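BRIC1 (Synthetic construct, PDB 6FF6) is a computationally designed repeat protein with a novel, corrugated helical architecture. Local coordinates at residues A155-K169 / Q181-R195. Numbering follows the deposited sequence.
Sequences AAMLNAIFRAAHFIK and QETTHLMENLLDEAR
The guanidinium of Arg-195 lies flat on one face of the Phe-162 ring, planes 21° apart, its CZ 4.0 Å from the ring centroid in a cation-pi stack; Glu-188 O sits at the ring's edge. In the guanidinium's own plane Asp-192 OD1 accepts from both Arg-195 NE and NH2, a side-on grip that fixes the rotation of the stacked group, while Asp-192 OD2 pairs with Arg-196. A second flat group, the His-185 ring, carries Lys-169 over one face, with CD 3.6 Å from its centroid as a CH-pi contact. A turn about the CG-CD bond (chi3 77°) swings the end of the lysine so that NZ reaches Glu-188 OE1 at 2.9 Å, a salt bridge on the syn lone pair. The other carboxylate oxygen, Glu-188 OE2, takes the bond from His-166 ND1 at 2.8 Å, near the imidazole plane, so both oxygens of this buried glutamate are engaged, which would probably favour its charged form. Behind this polar row, Leu-191 CD1 lies 3.8 Å from Ala-165 CB, and its CD2 meets Ile-161 CG2. Farther along, Ile-168 CG2 touches Thr-184 CG2 at 3.7 Å. Phe-162 and Lys-169 are knobs in four-residue holes of the facing helix, and the segment axes come within 8.6 Å at their closest, their N-to-C directions 153° apart: knobs-into-holes packing of an antiparallel helical hairpin, here joining helices 155-174 and 178-196, consistent with an Hpt-like bundle within the corrugated repeat.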
loop_
_atom_site.group_PDB
_atom_site.type_symbol
_atom_site.label_atom_id
_atom_site.label_comp_id
_atom_site.label_asym_id
_atom_site.label_seq_id
_atom_site.Cartn_x
_atom_site.Cartn_y
_atom_site.Cartn_z
ATOM N N ALA A 155 -1.300 -26.086 23.685
ATOM C CA ALA A 155 -1.370 -24.619 23.750
ATOM C C ALA A 155 -0.846 -23.913 22.492
ATOM O O ALA A 155 -1.314 -22.820 22.162
ATOM C CB ALA A 155 -0.632 -24.116 24.979
ATOM N N ALA A 156 0.126 -24.537 21.804
ATOM C CA ALA A 156 0.717 -24.008 20.584
ATOM C C ALA A 156 -0.294 -23.979 19.436
ATOM O O ALA A 156 -0.328 -22.995 18.699
ATOM C CB ALA A 156 1.934 -24.823 20.209
ATOM N N MET A 157 -1.135 -25.035 19.303
ATOM C CA MET A 157 -2.197 -25.101 18.289
ATOM C C MET A 157 -3.311 -24.115 18.641
ATOM O O MET A 157 -3.936 -23.543 17.743
ATOM C CB MET A 157 -2.795 -26.507 18.193
ATOM C CG MET A 157 -1.935 -27.488 17.465
ATOM S SD MET A 157 -2.923 -28.951 17.090
ATOM C CE MET A 157 -2.048 -30.166 18.067
ATOM N N LEU A 158 -3.566 -23.938 19.957
ATOM C CA LEU A 158 -4.565 -22.997 20.451
ATOM C C LEU A 158 -4.092 -21.583 20.190
ATOM O O LEU A 158 -4.902 -20.721 19.851
ATOM C CB LEU A 158 -4.891 -23.218 21.937
ATOM C CG LEU A 158 -5.715 -24.477 22.283
ATOM C CD1 LEU A 158 -5.796 -24.674 23.771
ATOM C CD2 LEU A 158 -7.120 -24.435 21.675
ATOM N N ASN A 159 -2.779 -21.358 20.278
ATOM C CA ASN A 159 -2.210 -20.067 19.947
ATOM C C ASN A 159 -2.387 -19.801 18.424
ATOM O O ASN A 159 -2.699 -18.669 18.049
ATOM C CB ASN A 159 -0.747 -20.011 20.345
ATOM C CG ASN A 159 -0.149 -18.637 20.204
ATOM O OD1 ASN A 159 -0.438 -17.732 20.989
ATOM N ND2 ASN A 159 0.698 -18.451 19.195
ATOM N N ALA A 160 -2.238 -20.850 17.566
ATOM C CA ALA A 160 -2.413 -20.762 16.110
ATOM C C ALA A 160 -3.873 -20.438 15.694
ATOM O O ALA A 160 -4.100 -19.555 14.852
ATOM C CB ALA A 160 -1.960 -22.055 15.461
ATOM N N ILE A 161 -4.855 -21.152 16.280
ATOM C CA ILE A 161 -6.263 -20.938 15.973
ATOM C C ILE A 161 -6.578 -19.524 16.395
ATOM O O ILE A 161 -7.214 -18.799 15.627
ATOM C CB ILE A 161 -7.197 -21.977 16.646
ATOM C CG1 ILE A 161 -6.842 -23.422 16.221
ATOM C CG2 ILE A 161 -8.677 -21.680 16.335
ATOM C CD1 ILE A 161 -7.228 -24.508 17.237
ATOM N N PHE A 162 -6.067 -19.111 17.580
ATOM C CA PHE A 162 -6.260 -17.766 18.120
ATOM C C PHE A 162 -5.793 -16.692 17.156
ATOM O O PHE A 162 -6.547 -15.761 16.880
ATOM C CB PHE A 162 -5.547 -17.591 19.473
ATOM C CG PHE A 162 -5.522 -16.169 20.000
ATOM C CD1 PHE A 162 -6.603 -15.650 20.702
ATOM C CD2 PHE A 162 -4.413 -15.349 19.792
ATOM C CE1 PHE A 162 -6.578 -14.340 21.185
ATOM C CE2 PHE A 162 -4.392 -14.037 20.271
ATOM C CZ PHE A 162 -5.474 -13.542 20.965
ATOM N N ARG A 163 -4.548 -16.800 16.678
ATOM C CA ARG A 163 -3.967 -15.814 15.774
ATOM C C ARG A 163 -4.678 -15.757 14.432
ATOM O O ARG A 163 -4.875 -14.655 13.919
ATOM C CB ARG A 163 -2.450 -16.016 15.611
ATOM C CG ARG A 163 -1.611 -15.807 16.884
ATOM C CD ARG A 163 -1.717 -14.413 17.490
ATOM N NE ARG A 163 -0.951 -13.416 16.747
ATOM C CZ ARG A 163 -0.565 -12.250 17.256
ATOM N NH1 ARG A 163 -0.864 -11.932 18.510
ATOM N NH2 ARG A 163 0.134 -11.395 16.517
ATOM N N ALA A 164 -5.102 -16.928 13.886
ATOM C CA ALA A 164 -5.856 -16.988 12.625
ATOM C C ALA A 164 -7.200 -16.228 12.804
ATOM O O ALA A 164 -7.569 -15.410 11.963
ATOM C CB ALA A 164 -6.103 -18.430 12.216
ATOM N N ALA A 165 -7.869 -16.431 13.943
ATOM C CA ALA A 165 -9.094 -15.708 14.258
ATOM C C ALA A 165 -8.794 -14.220 14.417
ATOM O O ALA A 165 -9.555 -13.393 13.904
ATOM C CB ALA A 165 -9.717 -16.254 15.537
ATOM N N HIS A 166 -7.678 -13.885 15.105
ATOM C CA HIS A 166 -7.236 -12.509 15.323
ATOM C C HIS A 166 -7.024 -11.785 13.990
ATOM O O HIS A 166 -7.432 -10.627 13.859
ATOM C CB HIS A 166 -5.956 -12.466 16.167
ATOM C CG HIS A 166 -5.450 -11.076 16.421
ATOM N ND1 HIS A 166 -6.082 -10.225 17.317
ATOM C CD2 HIS A 166 -4.387 -10.432 15.884
ATOM C CE1 HIS A 166 -5.385 -9.101 17.303
ATOM N NE2 HIS A 166 -4.355 -9.177 16.457
ATOM N N PHE A 167 -6.406 -12.470 13.000
ATOM C CA PHE A 167 -6.195 -11.883 11.678
ATOM C C PHE A 167 -7.534 -11.563 10.998
ATOM O O PHE A 167 -7.726 -10.437 10.518
ATOM C CB PHE A 167 -5.348 -12.792 10.774
ATOM C CG PHE A 167 -5.280 -12.322 9.330
ATOM C CD1 PHE A 167 -4.460 -11.254 8.964
ATOM C CD2 PHE A 167 -6.063 -12.920 8.346
ATOM C CE1 PHE A 167 -4.409 -10.815 7.641
ATOM C CE2 PHE A 167 -6.001 -12.485 7.020
ATOM C CZ PHE A 167 -5.174 -11.438 6.678
ATOM N N ILE A 168 -8.446 -12.559 10.959
ATOM C CA ILE A 168 -9.754 -12.430 10.331
ATOM C C ILE A 168 -10.531 -11.293 10.958
ATOM O O ILE A 168 -11.087 -10.476 10.234
ATOM C CB ILE A 168 -10.532 -13.755 10.297
ATOM C CG1 ILE A 168 -9.743 -14.854 9.522
ATOM C CG2 ILE A 168 -11.891 -13.520 9.644
ATOM C CD1 ILE A 168 -10.183 -16.317 9.806
ATOM N N LYS A 169 -10.501 -11.188 12.292
ATOM C CA LYS A 169 -11.152 -10.100 13.011
ATOM C C LYS A 169 -10.578 -8.763 12.590
ATOM O O LYS A 169 -11.345 -7.875 12.218
ATOM C CB LYS A 169 -11.030 -10.284 14.529
ATOM C CG LYS A 169 -11.827 -9.245 15.313
ATOM C CD LYS A 169 -11.371 -9.122 16.743
ATOM C CE LYS A 169 -10.084 -8.352 16.947
ATOM N NZ LYS A 169 -9.675 -8.320 18.377
ATOM N N GLN A 181 -16.581 -9.603 11.906
ATOM C CA GLN A 181 -15.671 -9.163 12.947
ATOM C C GLN A 181 -16.171 -9.599 14.286
ATOM O O GLN A 181 -15.407 -10.184 15.034
ATOM C CB GLN A 181 -15.503 -7.648 12.905
ATOM C CG GLN A 181 -14.426 -7.133 13.841
ATOM C CD GLN A 181 -14.465 -5.635 13.979
ATOM O OE1 GLN A 181 -15.537 -5.004 13.943
ATOM N NE2 GLN A 181 -13.294 -5.037 14.184
ATOM N N GLU A 182 -17.453 -9.350 14.577
ATOM C CA GLU A 182 -18.064 -9.713 15.843
ATOM C C GLU A 182 -18.036 -11.203 16.121
ATOM O O GLU A 182 -17.666 -11.587 17.229
ATOM C CB GLU A 182 -19.478 -9.148 15.939
ATOM C CG GLU A 182 -19.504 -7.635 16.120
ATOM C CD GLU A 182 -18.549 -7.112 17.176
ATOM O OE1 GLU A 182 -17.442 -6.663 16.799
ATOM O OE2 GLU A 182 -18.891 -7.186 18.382
ATOM N N THR A 183 -18.389 -12.044 15.116
ATOM C CA THR A 183 -18.399 -13.497 15.226
ATOM C C THR A 183 -17.025 -14.003 15.590
ATOM O O THR A 183 -16.896 -14.782 16.531
ATOM C CB THR A 183 -18.932 -14.151 13.946
ATOM O OG1 THR A 183 -20.217 -13.622 13.667
ATOM C CG2 THR A 183 -19.056 -15.660 14.075
ATOM N N THR A 184 -16.000 -13.565 14.837
ATOM C CA THR A 184 -14.602 -13.918 15.058
ATOM C C THR A 184 -14.101 -13.403 16.403
ATOM O O THR A 184 -13.380 -14.125 17.075
ATOM C CB THR A 184 -13.734 -13.411 13.930
ATOM O OG1 THR A 184 -14.060 -12.059 13.659
ATOM C CG2 THR A 184 -13.862 -14.217 12.677
ATOM N N HIS A 185 -14.502 -12.183 16.815
ATOM C CA HIS A 185 -14.080 -11.619 18.100
ATOM C C HIS A 185 -14.552 -12.447 19.277
ATOM O O HIS A 185 -13.771 -12.692 20.199
ATOM C CB HIS A 185 -14.545 -10.174 18.292
ATOM C CG HIS A 185 -13.681 -9.393 19.247
ATOM N ND1 HIS A 185 -12.556 -9.957 19.852
ATOM C CD2 HIS A 185 -13.752 -8.090 19.606
ATOM C CE1 HIS A 185 -12.007 -8.989 20.570
ATOM N NE2 HIS A 185 -12.689 -7.848 20.456
ATOM N N LEU A 186 -15.828 -12.871 19.255
ATOM C CA LEU A 186 -16.388 -13.697 20.312
ATOM C C LEU A 186 -15.668 -15.028 20.431
ATOM O O LEU A 186 -15.411 -15.470 21.551
ATOM C CB LEU A 186 -17.878 -13.908 20.111
ATOM C CG LEU A 186 -18.752 -12.708 20.408
ATOM C CD1 LEU A 186 -20.149 -12.950 19.953
ATOM C CD2 LEU A 186 -18.761 -12.372 21.888
ATOM N N MET A 187 -15.318 -15.651 19.290
ATOM C CA MET A 187 -14.591 -16.912 19.284
ATOM C C MET A 187 -13.154 -16.659 19.779
ATOM O O MET A 187 -12.630 -17.455 20.555
ATOM C CB MET A 187 -14.608 -17.521 17.880
ATOM C CG MET A 187 -13.926 -18.853 17.773
ATOM S SD MET A 187 -14.127 -19.469 16.093
ATOM C CE MET A 187 -13.358 -20.984 16.200
ATOM N N GLU A 188 -12.549 -15.524 19.373
ATOM C CA GLU A 188 -11.198 -15.123 19.769
ATOM C C GLU A 188 -11.054 -15.033 21.280
ATOM O O GLU A 188 -10.084 -15.553 21.819
ATOM C CB GLU A 188 -10.824 -13.785 19.122
ATOM C CG GLU A 188 -9.397 -13.348 19.384
ATOM C CD GLU A 188 -9.083 -11.909 19.042
ATOM O OE1 GLU A 188 -10.032 -11.110 18.882
ATOM O OE2 GLU A 188 -7.885 -11.571 18.947
ATOM N N ASN A 189 -11.997 -14.374 21.960
ATOM C CA ASN A 189 -11.969 -14.252 23.416
ATOM C C ASN A 189 -11.989 -15.629 24.094
ATOM O O ASN A 189 -11.229 -15.848 25.041
ATOM C CB ASN A 189 -13.104 -13.356 23.909
ATOM C CG ASN A 189 -12.890 -11.889 23.631
ATOM O OD1 ASN A 189 -11.762 -11.400 23.458
ATOM N ND2 ASN A 189 -13.977 -11.146 23.598
ATOM N N LEU A 190 -12.812 -16.565 23.560
ATOM C CA LEU A 190 -12.906 -17.957 24.015
ATOM C C LEU A 190 -11.588 -18.682 23.728
ATOM O O LEU A 190 -11.111 -19.430 24.577
ATOM C CB LEU A 190 -14.083 -18.691 23.340
ATOM C CG LEU A 190 -15.496 -18.214 23.720
ATOM C CD1 LEU A 190 -16.541 -18.813 22.809
ATOM C CD2 LEU A 190 -15.830 -18.589 25.122
ATOM N N LEU A 191 -10.977 -18.415 22.564
ATOM C CA LEU A 191 -9.689 -19.003 22.189
ATOM C C LEU A 191 -8.548 -18.474 23.071
ATOM O O LEU A 191 -7.596 -19.211 23.336
ATOM C CB LEU A 191 -9.384 -18.760 20.701
ATOM C CG LEU A 191 -10.332 -19.413 19.689
ATOM C CD1 LEU A 191 -10.121 -18.837 18.316
ATOM C CD2 LEU A 191 -10.183 -20.912 19.674
ATOM N N ASP A 192 -8.656 -17.210 23.536
ATOM C CA ASP A 192 -7.672 -16.589 24.421
ATOM C C ASP A 192 -7.717 -17.273 25.788
ATOM O O ASP A 192 -6.664 -17.581 26.357
ATOM C CB ASP A 192 -7.916 -15.082 24.557
ATOM C CG ASP A 192 -6.756 -14.352 25.202
ATOM O OD1 ASP A 192 -5.686 -14.267 24.570
ATOM O OD2 ASP A 192 -6.917 -13.874 26.341
ATOM N N GLU A 193 -8.929 -17.550 26.296
ATOM C CA GLU A 193 -9.081 -18.253 27.565
ATOM C C GLU A 193 -8.660 -19.727 27.425
ATOM O O GLU A 193 -8.054 -20.278 28.347
ATOM C CB GLU A 193 -10.503 -18.096 28.087
ATOM C CG GLU A 193 -10.676 -16.980 29.108
ATOM C CD GLU A 193 -10.384 -15.561 28.663
ATOM O OE1 GLU A 193 -11.312 -14.905 28.140
ATOM O OE2 GLU A 193 -9.236 -15.097 28.855
ATOM N N ALA A 194 -8.904 -20.329 26.243
ATOM C CA ALA A 194 -8.504 -21.705 25.948
ATOM C C ALA A 194 -6.985 -21.864 25.873
ATOM O O ALA A 194 -6.460 -22.819 26.443
ATOM C CB ALA A 194 -9.137 -22.171 24.652
ATOM N N ARG A 195 -6.278 -20.938 25.181
ATOM C CA ARG A 195 -4.819 -21.008 25.024
ATOM C C ARG A 195 -4.064 -20.762 26.336
ATOM O O ARG A 195 -3.056 -21.422 26.592
ATOM C CB ARG A 195 -4.323 -20.084 23.892
ATOM C CG ARG A 195 -4.303 -18.599 24.224
ATOM C CD ARG A 195 -4.148 -17.758 22.991
ATOM N NE ARG A 195 -3.994 -16.344 23.325
ATOM C CZ ARG A 195 -2.827 -15.710 23.391
ATOM N NH1 ARG A 195 -1.697 -16.358 23.144
ATOM N NH2 ARG A 195 -2.782 -14.419 23.693
#